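Local coordinates for OmpA family protein (Escherichia coli, PDB 5M38) that probably binds peptidoglycan, as the OmpA-like domain of TagL, and is thought to tie the type VI secretion system to the cell wall, at residues K37-I42 with I111-P115. Numbering follows the deposited sequence.
Sequences KAGWLI and ISLVP
V114 CG2 meets the W40 indole obliquely, at the root of the ring. It lies 3.3 Å from W40 CB and also reaches CG and CD1, at the pyrrole end of the indole. The P115 ring has K37 beside it: K37 NZ is 3.8 Å from P115 CB. K37 CG stands anti to the carbonyl carbon (chi1 -58°), and from there the extended chain runs past L113 CB and the V114 carbonyl. K37 CD is 3.5 Å from V114 O. The ammonium group hydrogen-bonds T3 OG1. With an alanine here, T3 would probably lose this partner and a gap would open beside L113 and P115. Further in, I42 runs next to I111 and L113, the three side chains directed alike. I42 CG2 is 3.6 Å from I111 CG2. All three also touch I34 of helix 24-36. No direct hydrogen bond joins the two segments. One water bridges them, donating to K37 O and L41 O and accepting from V114 N at 3.0 Å. Here the antiparallel neighbours 42-47 and 108-112 diverge, at the sheet end where the helix 24-36 to strand 42-47 connection packs, within the alpha/beta sandwich of OmpA-like domains.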
ATOM      1  N   LYS A  37       4.280  11.895  12.063  1.00101.69           N
ATOM      2  CA  LYS A  37       3.080  12.610  11.585  1.00101.28           C
ATOM      3  C   LYS A  37       1.728  11.883  11.867  1.00106.79           C
ATOM      4  O   LYS A  37       0.767  12.036  11.091  1.00106.17           O
ATOM      5  CB  LYS A  37       3.217  12.910  10.069  1.00102.35           C
ATOM      6  CG  LYS A  37       4.445  13.733   9.704  1.00113.09           C
ATOM      7  CD  LYS A  37       4.562  13.990   8.218  1.00116.65           C
ATOM      8  CE  LYS A  37       5.836  14.741   7.954  1.00125.14           C
ATOM      9  NZ  LYS A  37       5.865  15.323   6.597  1.00132.35           N
ATOM     10  N   ALA A  38       1.640  11.130  12.988  1.00104.18           N
ATOM     11  CA  ALA A  38       0.429  10.376  13.365  1.00103.91           C
ATOM     12  C   ALA A  38      -0.784  11.251  13.758  1.00106.77           C
ATOM     13  O   ALA A  38      -1.918  10.744  13.772  1.00106.16           O
ATOM     14  CB  ALA A  38       0.748   9.379  14.474  1.00105.40           C
ATOM     15  N   GLY A  39      -0.527  12.539  14.056  1.00101.54           N
ATOM     16  CA  GLY A  39      -1.535  13.528  14.433  1.00100.19           C
ATOM     17  C   GLY A  39      -2.724  13.613  13.489  1.00 99.26           C
ATOM     18  O   GLY A  39      -3.878  13.668  13.934  1.00 98.55           O
ATOM     19  N   TRP A  40      -2.444  13.593  12.174  1.00 92.18           N
ATOM     20  CA  TRP A  40      -3.474  13.666  11.139  1.00 89.68           C
ATOM     21  C   TRP A  40      -3.790  12.295  10.540  1.00 84.97           C
ATOM     22  O   TRP A  40      -3.375  11.269  11.094  1.00 83.61           O
ATOM     23  CB  TRP A  40      -3.114  14.711  10.083  1.00 89.35           C
ATOM     24  CG  TRP A  40      -2.931  16.088  10.658  1.00 91.93           C
ATOM     25  CD1 TRP A  40      -1.757  16.669  11.038  1.00 95.36           C
ATOM     26  CD2 TRP A  40      -3.969  17.026  10.987  1.00 92.75           C
ATOM     27  NE1 TRP A  40      -1.995  17.921  11.564  1.00 95.71           N
ATOM     28  CE2 TRP A  40      -3.346  18.162  11.553  1.00 97.34           C
ATOM     29  CE3 TRP A  40      -5.373  17.024  10.842  1.00 93.99           C
ATOM     30  CZ2 TRP A  40      -4.073  19.289  11.956  1.00 97.30           C
ATOM     31  CZ3 TRP A  40      -6.084  18.152  11.212  1.00 96.11           C
ATOM     32  CH2 TRP A  40      -5.439  19.269  11.753  1.00 97.46           C
ATOM     33  N   LEU A  41      -4.600  12.276   9.469  1.00 75.61           N
ATOM     34  CA  LEU A  41      -5.059  11.050   8.834  1.00 72.11           C
ATOM     35  C   LEU A  41      -3.941  10.315   8.109  1.00 74.55           C
ATOM     36  O   LEU A  41      -3.191  10.946   7.356  1.00 74.68           O
ATOM     37  CB  LEU A  41      -6.212  11.390   7.869  1.00 70.83           C
ATOM     38  CG  LEU A  41      -7.119  10.259   7.363  1.00 72.63           C
ATOM     39  CD1 LEU A  41      -7.869   9.583   8.476  1.00 71.67           C
ATOM     40  CD2 LEU A  41      -8.101  10.793   6.391  1.00 73.36           C
ATOM     41  N   ILE A  42      -3.801   8.987   8.380  1.00 67.92           N
ATOM     42  CA  ILE A  42      -2.878   8.081   7.681  1.00 65.46           C
ATOM     43  C   ILE A  42      -3.759   7.408   6.612  1.00 66.56           C
ATOM     44  O   ILE A  42      -4.675   6.646   6.944  1.00 67.16           O
ATOM     45  CB  ILE A  42      -2.180   7.039   8.611  1.00 68.12           C
ATOM     46  CG1 ILE A  42      -1.513   7.706   9.844  1.00 67.94           C
ATOM     47  CG2 ILE A  42      -1.181   6.155   7.830  1.00 67.30           C
ATOM     48  CD1 ILE A  42      -1.603   6.830  11.111  1.00 69.14           C
ATOM     49  N   ILE A 111       1.327   5.227   1.341  1.00 57.33           N
ATOM     50  CA  ILE A 111       0.953   5.733   2.667  1.00 57.59           C
ATOM     51  C   ILE A 111       1.111   7.232   2.640  1.00 61.73           C
ATOM     52  O   ILE A 111       2.218   7.720   2.475  1.00 61.66           O
ATOM     53  CB  ILE A 111       1.699   5.081   3.845  1.00 60.90           C
ATOM     54  CG1 ILE A 111       1.570   3.532   3.819  1.00 60.87           C
ATOM     55  CG2 ILE A 111       1.183   5.671   5.151  1.00 62.38           C
ATOM     56  CD1 ILE A 111       2.506   2.753   4.708  1.00 69.01           C
ATOM     57  N   SER A 112      -0.012   7.946   2.691  1.00 60.38           N
ATOM     58  CA  SER A 112      -0.069   9.402   2.638  1.00 61.36           C
ATOM     59  C   SER A 112      -0.200  10.013   4.029  1.00 66.63           C
ATOM     60  O   SER A 112      -1.079   9.630   4.788  1.00 64.37           O
ATOM     61  CB  SER A 112      -1.218   9.856   1.750  1.00 64.65           C
ATOM     62  OG  SER A 112      -1.297  11.270   1.720  1.00 75.41           O
ATOM     63  N   LEU A 113       0.691  10.968   4.342  1.00 66.79           N
ATOM     64  CA  LEU A 113       0.767  11.721   5.601  1.00 68.40           C
ATOM     65  C   LEU A 113       0.807  13.233   5.310  1.00 76.81           C
ATOM     66  O   LEU A 113       1.172  13.621   4.198  1.00 75.80           O
ATOM     67  CB  LEU A 113       2.016  11.305   6.394  1.00 68.35           C
ATOM     68  CG  LEU A 113       2.270   9.804   6.554  1.00 71.34           C
ATOM     69  CD1 LEU A 113       3.749   9.509   6.700  1.00 70.01           C
ATOM     70  CD2 LEU A 113       1.421   9.207   7.667  1.00 72.83           C
ATOM     71  N   VAL A 114       0.396  14.083   6.275  1.00 78.76           N
ATOM     72  CA  VAL A 114       0.428  15.538   6.034  1.00 81.94           C
ATOM     73  C   VAL A 114       1.543  16.208   6.800  1.00 91.74           C
ATOM     74  O   VAL A 114       1.652  15.975   8.013  1.00 90.83           O
ATOM     75  CB  VAL A 114      -0.888  16.347   6.189  1.00 86.68           C
ATOM     76  CG1 VAL A 114      -1.735  16.298   4.924  1.00 86.01           C
ATOM     77  CG2 VAL A 114      -1.679  15.940   7.414  1.00 86.84           C
ATOM     78  N   PRO A 115       2.341  17.074   6.084  1.00 92.82           N
ATOM     79  CA  PRO A 115       3.453  17.792   6.737  1.00100.57           C
ATOM     80  C   PRO A 115       3.005  18.746   7.844  1.00130.96           C
ATOM     81  O   PRO A 115       2.985  18.372   9.014  1.00 91.80           O
ATOM     82  CB  PRO A 115       4.111  18.564   5.582  1.00101.98           C
ATOM     83  CG  PRO A 115       3.615  17.919   4.328  1.00103.50           C
ATOM     84  CD  PRO A 115       2.256  17.427   4.646  1.00 96.58           C
TER
HETATM   85  O   HOH W   1      -0.760  12.195   8.318  1.00 63.32           O